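Side-chain contacts in MutT/nudix family protein (Shewanella oneidensis, PDB 3GZ5), which acts as an ADP-ribose-dependent transcriptional regulator of NAD metabolism, joining a Nudix domain to a DNA-binding winged helix domain: residues 28-31 / 36-39; 39-44 / 134-139; 116-121 / 128-133. All blocks are in the same frame, centred on the assembly; numbering follows the deposited sequence.

Interaction 1 of 3, residues 28-31 / 36-39; sequences VLFT and QLKV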
loop_
_atom_site.group_PDB
_atom_site.type_symbol
_atom_site.label_atom_id
_atom_site.label_comp_id
_atom_site.label_asym_id
_atom_site.label_seq_id
_atom_site.Cartn_x
_atom_site.Cartn_y
_atom_site.Cartn_z
ATOM N N VAL B 28 3.301 7.014 11.516
ATOM C CA VAL B 28 2.099 7.404 12.244
ATOM C C VAL B 28 1.709 6.239 13.168
ATOM O O VAL B 28 1.172 5.217 12.726
ATOM C CB VAL B 28 0.949 7.794 11.302
ATOM C CG1 VAL B 28 -0.173 8.421 12.089
ATOM C CG2 VAL B 28 1.437 8.787 10.219
ATOM N N LEU B 29 2.042 6.383 14.446
ATOM C CA LEU B 29 1.728 5.395 15.441
ATOM C C LEU B 29 0.480 5.850 16.186
ATOM O O LEU B 29 0.486 6.925 16.803
ATOM C CB LEU B 29 2.898 5.256 16.401
ATOM C CG LEU B 29 2.726 4.510 17.731
ATOM C CD1 LEU B 29 2.513 3.017 17.531
ATOM C CD2 LEU B 29 3.960 4.766 18.623
ATOM N N PHE B 30 -0.576 5.034 16.115
ATOM C CA PHE B 30 -1.846 5.283 16.805
ATOM C C PHE B 30 -1.994 4.370 17.990
ATOM O O PHE B 30 -1.538 3.226 17.993
ATOM C CB PHE B 30 -3.058 4.981 15.907
ATOM C CG PHE B 30 -3.180 5.849 14.722
ATOM C CD1 PHE B 30 -3.819 7.066 14.804
ATOM C CD2 PHE B 30 -2.706 5.433 13.504
ATOM C CE1 PHE B 30 -3.963 7.880 13.682
ATOM C CE2 PHE B 30 -2.833 6.241 12.385
ATOM C CZ PHE B 30 -3.470 7.471 12.483
ATOM N N THR B 31 -2.686 4.882 18.994
ATOM C CA THR B 31 -3.230 4.038 20.048
ATOM C C THR B 31 -4.686 4.446 20.291
ATOM O O THR B 31 -5.225 5.357 19.646
ATOM C CB THR B 31 -2.378 4.113 21.330
ATOM O OG1 THR B 31 -2.788 3.085 22.231
ATOM C CG2 THR B 31 -2.510 5.477 22.021
ATOM N N GLN B 36 -10.516 7.960 22.719
ATOM C CA GLN B 36 -10.340 8.476 21.375
ATOM C C GLN B 36 -9.051 7.897 20.778
ATOM O O GLN B 36 -8.248 7.279 21.477
ATOM C CB GLN B 36 -10.248 10.006 21.435
ATOM C CG GLN B 36 -9.172 10.514 22.395
ATOM C CD GLN B 36 -9.322 11.983 22.777
ATOM O OE1 GLN B 36 -8.616 12.474 23.664
ATOM N NE2 GLN B 36 -10.240 12.690 22.117
ATOM N N LEU B 37 -8.878 8.097 19.477
ATOM C CA LEU B 37 -7.609 7.838 18.818
ATOM C C LEU B 37 -6.595 8.862 19.261
ATOM O O LEU B 37 -6.889 10.049 19.262
ATOM C CB LEU B 37 -7.774 7.956 17.313
ATOM C CG LEU B 37 -8.560 6.834 16.681
ATOM C CD1 LEU B 37 -9.100 7.295 15.346
ATOM C CD2 LEU B 37 -7.678 5.580 16.568
ATOM N N LYS B 38 -5.414 8.400 19.647
ATOM C CA LYS B 38 -4.279 9.276 19.895
ATOM C C LYS B 38 -3.121 8.924 18.936
ATOM O O LYS B 38 -2.929 7.755 18.582
ATOM C CB LYS B 38 -3.857 9.176 21.358
ATOM C CG LYS B 38 -4.837 9.870 22.352
ATOM C CD LYS B 38 -4.615 9.377 23.786
ATOM C CE LYS B 38 -5.253 10.300 24.856
ATOM N NZ LYS B 38 -6.675 10.667 24.582
ATOM N N VAL B 39 -2.381 9.946 18.504
ATOM C CA VAL B 39 -1.236 9.788 17.588
ATOM C C VAL B 39 0.039 10.261 18.306
ATOM O O VAL B 39 0.022 11.297 18.996
ATOM C CB VAL B 39 -1.508 10.468 16.197
ATOM C CG1 VAL B 39 -1.894 11.921 16.363
ATOM C CG2 VAL B 39 -0.327 10.339 15.237
#

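Interaction 2 of 3, residues 39-44 / 134-139; sequences VLLVQR and ADVLQM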
loop_
_atom_site.group_PDB
_atom_site.type_symbol
_atom_site.label_atom_id
_atom_site.label_comp_id
_atom_site.label_asym_id
_atom_site.label_seq_id
_atom_site.Cartn_x
_atom_site.Cartn_y
_atom_site.Cartn_z
ATOM N N VAL B 39 -2.381 9.946 18.504
ATOM C CA VAL B 39 -1.236 9.788 17.588
ATOM C C VAL B 39 0.039 10.261 18.306
ATOM O O VAL B 39 0.022 11.297 18.996
ATOM C CB VAL B 39 -1.508 10.468 16.197
ATOM C CG1 VAL B 39 -1.894 11.921 16.363
ATOM C CG2 VAL B 39 -0.327 10.339 15.237
ATOM N N LEU B 40 1.104 9.464 18.227
ATOM C CA LEU B 40 2.371 9.814 18.872
ATOM C C LEU B 40 3.125 10.872 18.075
ATOM O O LEU B 40 3.383 10.684 16.891
ATOM C CB LEU B 40 3.283 8.601 19.062
ATOM C CG LEU B 40 4.504 8.926 19.942
ATOM C CD1 LEU B 40 4.108 8.981 21.422
ATOM C CD2 LEU B 40 5.617 7.925 19.751
ATOM N N LEU B 41 3.458 11.987 18.727
ATOM C CA LEU B 41 4.175 13.086 18.071
ATOM C C LEU B 41 5.448 13.473 18.811
ATOM O O LEU B 41 5.614 13.188 20.004
ATOM C CB LEU B 41 3.277 14.297 17.842
ATOM C CG LEU B 41 2.106 14.166 16.866
ATOM C CD1 LEU B 41 1.501 15.539 16.669
ATOM C CD2 LEU B 41 2.472 13.559 15.505
ATOM N N VAL B 42 6.364 14.077 18.055
ATOM C CA VAL B 42 7.720 14.378 18.501
ATOM C C VAL B 42 7.970 15.823 18.128
ATOM O O VAL B 42 7.662 16.250 17.006
ATOM C CB VAL B 42 8.780 13.452 17.809
ATOM C CG1 VAL B 42 10.220 13.827 18.208
ATOM C CG2 VAL B 42 8.507 11.993 18.126
ATOM N N GLN B 43 8.482 16.591 19.084
ATOM C CA GLN B 43 8.748 17.996 18.830
ATOM C C GLN B 43 10.120 18.151 18.179
ATOM O O GLN B 43 11.104 17.573 18.654
ATOM C CB GLN B 43 8.666 18.817 20.115
ATOM C CG GLN B 43 8.181 20.211 19.846
ATOM C CD GLN B 43 8.323 21.156 21.028
ATOM O OE1 GLN B 43 8.871 20.805 22.089
ATOM N NE2 GLN B 43 7.839 22.375 20.841
ATOM N N ARG B 44 10.160 18.929 17.096
ATOM C CA ARG B 44 11.389 19.129 16.325
ATOM C C ARG B 44 12.393 20.063 17.013
ATOM O O ARG B 44 12.222 21.296 17.022
ATOM C CB ARG B 44 11.072 19.650 14.921
ATOM C CG ARG B 44 10.440 18.640 13.991
ATOM C CD ARG B 44 10.806 18.967 12.562
ATOM N NE ARG B 44 12.213 18.650 12.304
ATOM C CZ ARG B 44 12.933 19.172 11.319
ATOM N NH1 ARG B 44 14.206 18.830 11.168
ATOM N NH2 ARG B 44 12.392 20.052 10.497
ATOM N N ALA B 134 -8.022 14.631 17.072
ATOM C CA ALA B 134 -8.796 15.849 16.796
ATOM C C ALA B 134 -7.954 17.096 16.998
ATOM O O ALA B 134 -7.968 17.995 16.159
ATOM C CB ALA B 134 -10.040 15.900 17.661
ATOM N N ASP B 135 -7.212 17.135 18.106
ATOM C CA ASP B 135 -6.229 18.189 18.363
ATOM C C ASP B 135 -5.163 18.303 17.271
ATOM O O ASP B 135 -4.843 19.409 16.823
ATOM C CB ASP B 135 -5.528 17.950 19.701
ATOM C CG ASP B 135 -6.444 18.162 20.894
ATOM O OD1 ASP B 135 -7.687 18.170 20.704
ATOM O OD2 ASP B 135 -5.897 18.306 22.020
ATOM N N VAL B 136 -4.604 17.157 16.876
ATOM C CA VAL B 136 -3.566 17.085 15.845
ATOM C C VAL B 136 -4.044 17.678 14.514
ATOM O O VAL B 136 -3.330 18.447 13.874
ATOM C CB VAL B 136 -3.069 15.617 15.679
ATOM C CG1 VAL B 136 -2.365 15.397 14.345
ATOM C CG2 VAL B 136 -2.175 15.249 16.832
ATOM N N LEU B 137 -5.262 17.330 14.115
ATOM C CA LEU B 137 -5.843 17.839 12.875
ATOM C C LEU B 137 -5.997 19.378 12.820
ATOM O O LEU B 137 -6.209 19.943 11.740
ATOM C CB LEU B 137 -7.179 17.142 12.573
ATOM C CG LEU B 137 -7.203 15.610 12.454
ATOM C CD1 LEU B 137 -8.621 15.132 12.161
ATOM C CD2 LEU B 137 -6.228 15.078 11.392
ATOM N N GLN B 138 -5.876 20.042 13.972
ATOM C CA GLN B 138 -5.865 21.515 14.035
ATOM C C GLN B 138 -4.499 22.117 14.419
ATOM O O GLN B 138 -4.420 23.281 14.818
ATOM C CB GLN B 138 -6.966 22.029 14.984
ATOM C CG GLN B 138 -8.318 22.256 14.302
ATOM C CD GLN B 138 -9.059 20.960 13.996
ATOM O OE1 GLN B 138 -9.322 20.152 14.890
ATOM N NE2 GLN B 138 -9.418 20.769 12.729
ATOM N N MET B 139 -3.435 21.325 14.297
ATOM C CA MET B 139 -2.080 21.775 14.655
ATOM C C MET B 139 -1.243 22.127 13.414
ATOM O O MET B 139 -1.553 21.670 12.302
ATOM C CB MET B 139 -1.357 20.729 15.498
ATOM C CG MET B 139 -1.502 20.902 16.986
ATOM S SD MET B 139 -1.132 19.378 17.891
ATOM C CE MET B 139 0.599 19.574 18.331
#

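Interaction 3 of 3, residues 116-121 / 128-133; sequences QACQIQ and VKWWPL. With NA (sodium ion), chain D.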
loop_
_atom_site.group_PDB
_atom_site.type_symbol
_atom_site.label_atom_id
_atom_site.label_comp_id
_atom_site.label_asym_id
_atom_site.label_seq_id
_atom_site.Cartn_x
_atom_site.Cartn_y
_atom_site.Cartn_z
ATOM N N GLN B 116 -0.784 1.946 27.387
ATOM C CA GLN B 116 -0.031 1.749 28.650
ATOM C C GLN B 116 1.268 0.942 28.498
ATOM O O GLN B 116 2.106 0.930 29.404
ATOM C CB GLN B 116 -0.902 1.149 29.764
ATOM C CG GLN B 116 -1.604 2.191 30.693
ATOM C CD GLN B 116 -0.629 3.099 31.480
ATOM O OE1 GLN B 116 0.438 2.658 31.946
ATOM N NE2 GLN B 116 -1.007 4.380 31.629
ATOM N N ALA B 117 1.438 0.283 27.353
ATOM C CA ALA B 117 2.697 -0.389 27.028
ATOM C C ALA B 117 3.877 0.589 27.023
ATOM O O ALA B 117 5.015 0.194 27.285
ATOM C CB ALA B 117 2.592 -1.098 25.690
ATOM N N CYS B 118 3.599 1.867 26.759
ATOM C CA CYS B 118 4.658 2.865 26.637
ATOM C C CYS B 118 4.417 4.220 27.319
ATOM O O CYS B 118 5.358 5.015 27.413
ATOM C CB CYS B 118 4.932 3.129 25.169
ATOM S SG CYS B 118 3.857 4.377 24.521
ATOM N N GLN B 119 3.179 4.507 27.748
ATOM C CA GLN B 119 2.895 5.694 28.584
ATOM C C GLN B 119 3.666 5.633 29.908
ATOM O O GLN B 119 4.001 6.671 30.492
ATOM C CB GLN B 119 1.394 5.862 28.847
ATOM C CG GLN B 119 1.016 7.064 29.748
ATOM C CD GLN B 119 1.339 8.448 29.137
ATOM O OE1 GLN B 119 1.633 9.402 29.864
ATOM N NE2 GLN B 119 1.274 8.556 27.810
ATOM N N ILE B 120 3.936 4.407 30.365
ATOM C CA ILE B 120 4.873 4.142 31.471
ATOM C C ILE B 120 6.329 4.625 31.225
ATOM O O ILE B 120 7.088 4.807 32.181
ATOM C CB ILE B 120 4.895 2.623 31.849
ATOM C CG1 ILE B 120 5.074 1.740 30.599
ATOM C CG2 ILE B 120 3.636 2.240 32.661
ATOM C CD1 ILE B 120 5.576 0.317 30.877
ATOM N N GLN B 121 6.708 4.823 29.957
ATOM C CA GLN B 121 8.098 5.162 29.573
ATOM C C GLN B 121 8.198 6.487 28.814
ATOM O O GLN B 121 9.214 6.737 28.145
ATOM C CB GLN B 121 8.706 4.040 28.702
ATOM C CG GLN B 121 8.807 2.665 29.371
ATOM C CD GLN B 121 8.269 1.533 28.489
ATOM O OE1 GLN B 121 7.722 1.778 27.419
ATOM N NE2 GLN B 121 8.418 0.292 28.944
ATOM N N VAL B 128 8.194 14.212 23.484
ATOM C CA VAL B 128 7.381 13.085 22.981
ATOM C C VAL B 128 6.045 12.985 23.738
ATOM O O VAL B 128 6.024 12.808 24.964
ATOM C CB VAL B 128 8.130 11.714 23.090
ATOM C CG1 VAL B 128 7.357 10.624 22.361
ATOM C CG2 VAL B 128 9.551 11.815 22.540
ATOM N N LYS B 129 4.939 13.066 23.002
ATOM C CA LYS B 129 3.609 13.093 23.611
ATOM C C LYS B 129 2.531 12.427 22.744
ATOM O O LYS B 129 2.507 12.607 21.524
ATOM C CB LYS B 129 3.219 14.551 23.922
ATOM C CG LYS B 129 1.888 14.746 24.650
ATOM C CD LYS B 129 1.683 16.220 25.029
ATOM C CE LYS B 129 0.281 16.505 25.595
ATOM N NZ LYS B 129 0.103 16.038 27.018
ATOM N N TRP B 130 1.644 11.665 23.388
ATOM C CA TRP B 130 0.409 11.189 22.754
ATOM C C TRP B 130 -0.577 12.341 22.630
ATOM O O TRP B 130 -0.974 12.935 23.639
ATOM C CB TRP B 130 -0.248 10.102 23.590
ATOM C CG TRP B 130 0.383 8.746 23.535
ATOM C CD1 TRP B 130 0.997 8.098 24.557
ATOM C CD2 TRP B 130 0.433 7.856 22.404
ATOM N NE1 TRP B 130 1.436 6.864 24.142
ATOM C CE2 TRP B 130 1.106 6.693 22.822
ATOM C CE3 TRP B 130 -0.024 7.935 21.080
ATOM C CZ2 TRP B 130 1.327 5.603 21.967
ATOM C CZ3 TRP B 130 0.202 6.862 20.234
ATOM C CH2 TRP B 130 0.874 5.711 20.682
ATOM N N TRP B 131 -0.987 12.642 21.399
ATOM C CA TRP B 131 -1.932 13.716 21.130
ATOM C C TRP B 131 -3.272 13.197 20.619
ATOM O O TRP B 131 -3.295 12.348 19.740
ATOM C CB TRP B 131 -1.362 14.666 20.087
ATOM C CG TRP B 131 -0.230 15.504 20.576
ATOM C CD1 TRP B 131 1.107 15.219 20.494
ATOM C CD2 TRP B 131 -0.332 16.779 21.211
ATOM N NE1 TRP B 131 1.842 16.237 21.049
ATOM C CE2 TRP B 131 0.985 17.211 21.492
ATOM C CE3 TRP B 131 -1.416 17.605 21.572
ATOM C CZ2 TRP B 131 1.253 18.435 22.125
ATOM C CZ3 TRP B 131 -1.151 18.819 22.194
ATOM C CH2 TRP B 131 0.171 19.217 22.470
ATOM N N PRO B 132 -4.398 13.725 21.155
ATOM C CA PRO B 132 -5.706 13.435 20.560
ATOM C C PRO B 132 -5.722 13.774 19.071
ATOM O O PRO B 132 -5.297 14.862 18.663
ATOM C CB PRO B 132 -6.656 14.355 21.338
ATOM C CG PRO B 132 -6.013 14.502 22.660
ATOM C CD PRO B 132 -4.535 14.591 22.340
ATOM N N LEU B 133 -6.179 12.833 18.259
ATOM C CA LEU B 133 -6.183 13.042 16.822
ATOM C C LEU B 133 -6.876 14.355 16.447
ATOM O O LEU B 133 -6.369 15.104 15.610
ATOM C CB LEU B 133 -6.822 11.861 16.100
ATOM C CG LEU B 133 -6.960 11.960 14.583
ATOM C CD1 LEU B 133 -5.594 12.102 13.890
ATOM C CD2 LEU B 133 -7.688 10.740 14.105
HETATM NA NA NA D . 5.918 12.777 27.245
HETATM O O HOH W 1 1.638 11.623 26.465
#

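Interaction 1 of 3, residues 28-31 / 36-39
Phe30 pairs with Val39 and Thr31 with Lys38 where the antiparallel strands 28-31 and 36-39 run side by side, their axes 4.8 Å apart at the closest point. Thr31 and Lys38 form a hydrogen-bonded pair. Thr31 N donates to Lys38 O at 2.9 Å, and Lys38 N returns a bond to Thr31 O at 3.0 Å. The first bond is nearly straight, 163° at the hydrogen, with the donor tilted a little from the carbonyl plane. In the second the donor sits above that plane. Phe30 and Val39 form a non-hydrogen-bonded pair, and a CA-H...O contact from Phe30 CA to Lys38 O spans 3.2 Å.

Phe30 and Val39 share one face of the sheet. CD1 of the Phe30 ring lies 4.3 Å from Val39 CB and also approaches Leu37 CD2. Val28 CG1 meets Val39 CG2 at 3.7 Å. Val39 holds CG2 anti to its backbone N, which sends this methyl toward Val28. Ala152 and Leu156 of helix 145-162 touch the Phe30 side chain.

Thr31 and Lys38 occupy the other face. Thr31 CG2 rests 4.0 Å from Lys38 CB. The Thr31 hydroxyl bonds outside the pair, to Met113 O. The Lys38 chain leads away from Thr31, and its ammonium bonds to His33 O and weakly to Gln36 OE1.

The paired amides hold the hairpin in register. The Phe30 face is apolar and packs against helix 145-162. On the other face Lys38 offers its CB to the Thr31 methyl, while its charge is carried off to the hairpin end.

Interaction 2 of 3, residues 39-44 / 134-139
Val136 CG2 sits between two side chains of strand 39-43. It comes within 3.4 Å of Val39 CG1, closer than usual for two methyl carbons, and within 3.7 Å of Leu41 CD1. The Val136 side chain meets both at a slant. Its other methyl, CG1, lies 4.0 Å from Val39 CG1, so one valine methyl faces both branches of the other. Val39 CG1 takes the position between its own backbone N and carbonyl carbon (chi1 55°), which turns it to the helix while CG2 serves the neighbouring strand. At the edge of this group Met139 CE makes a looser contact with Leu41 CD1 at 4.5 Å.

A second shell helps to position these groups. Val136 to Met139 form a type I beta turn, closed by Met139 N to Val136 O at 2.9 Å, which brings the methionine round to the same side as the valine. On the strand, Val39 and Leu41 are hydrogen-bonded through their backbones to Trp131 and Lys129 of strand 128-132. Trp131 also touches both Leu41 and Val136. Ile149 of helix 145-162 packs on the same two residues, and Trp53 reaches Leu41 and Met139.

The contact is wholly apolar. It joins the short helix after strand 128-132 to the central mixed sheet of the Nudix fold, on the sheet face that helix 145-162 also covers.

Interaction 3 of 3, residues 116-121 / 128-133
Cys118 SG lies at the edge of the Trp130 indole, 3.5 Å from NE1 and 3.8 Å from CZ2. It is 4.5 Å from the centroid of the five-membered ring and 77° off the ring normal, a sulfur-aromatic contact made at the rim. The thiol gets there because SG stands between the backbone N and the carbonyl carbon (chi1 87°).

Gln119 comes to the same edge further along. Its NE2 is 3.3 Å from Trp130 CD1 and lies in the plane of the indole. The amide plane is turned 41° from the ring. The Gln119 chain starts with CG anti to the backbone N and then bends at chi2, which carries the amide back toward the tryptophan. A water links the two residues. It accepts a bond from Trp130 N at 3.1 Å and a weak one from Gln119 NE2.

Trp130 NE1 is buried here with no polar partner in the model; the thiol and the glutamine amide lie beside it instead. Replacing Trp130 by an alanine removes the indole edge, and would probably leave a gap beside the Cys118 thiol and set the Gln119 amide free to turn.

Two residues before Trp130 along the strand, Val128 O binds the sodium ion at 2.3 Å, and the carbonyl oxygens of Ile122 and Val125 also bind it. The metal thus ties strand 128-132 to the loop that leads into it.

The weakly bonded helix about 116-119 lies beside the NE1 edge of the indole. Leu29 and Thr31 of strand 22-33 and Leu40 of strand 36-43 also touch Trp130, and the Tyr115 ring meets it too. The tryptophan therefore bridges the sheet and the short helix.

All three contacts are largely buried, and all converge on the central sheet of the Nudix domain. Interactions 1 and 2 share strand 36-43 and meet at Val39. Interaction 3 brings in strand 128-132, which pairs with strand 36-43 through probable hydrogen bonds from Val39 N to Trp131 O and from Leu41 N to Lys129 O. Interaction 1 lies nearest the chain centre and rests on backbone bonds between neighbouring strands. Interaction 2 is methyl packing of a helix on one sheet face. Interaction 3, on the face where Leu29 and Leu40 meet Trp130, is more mixed, with sulfur, amide, water and a nearby sodium ion.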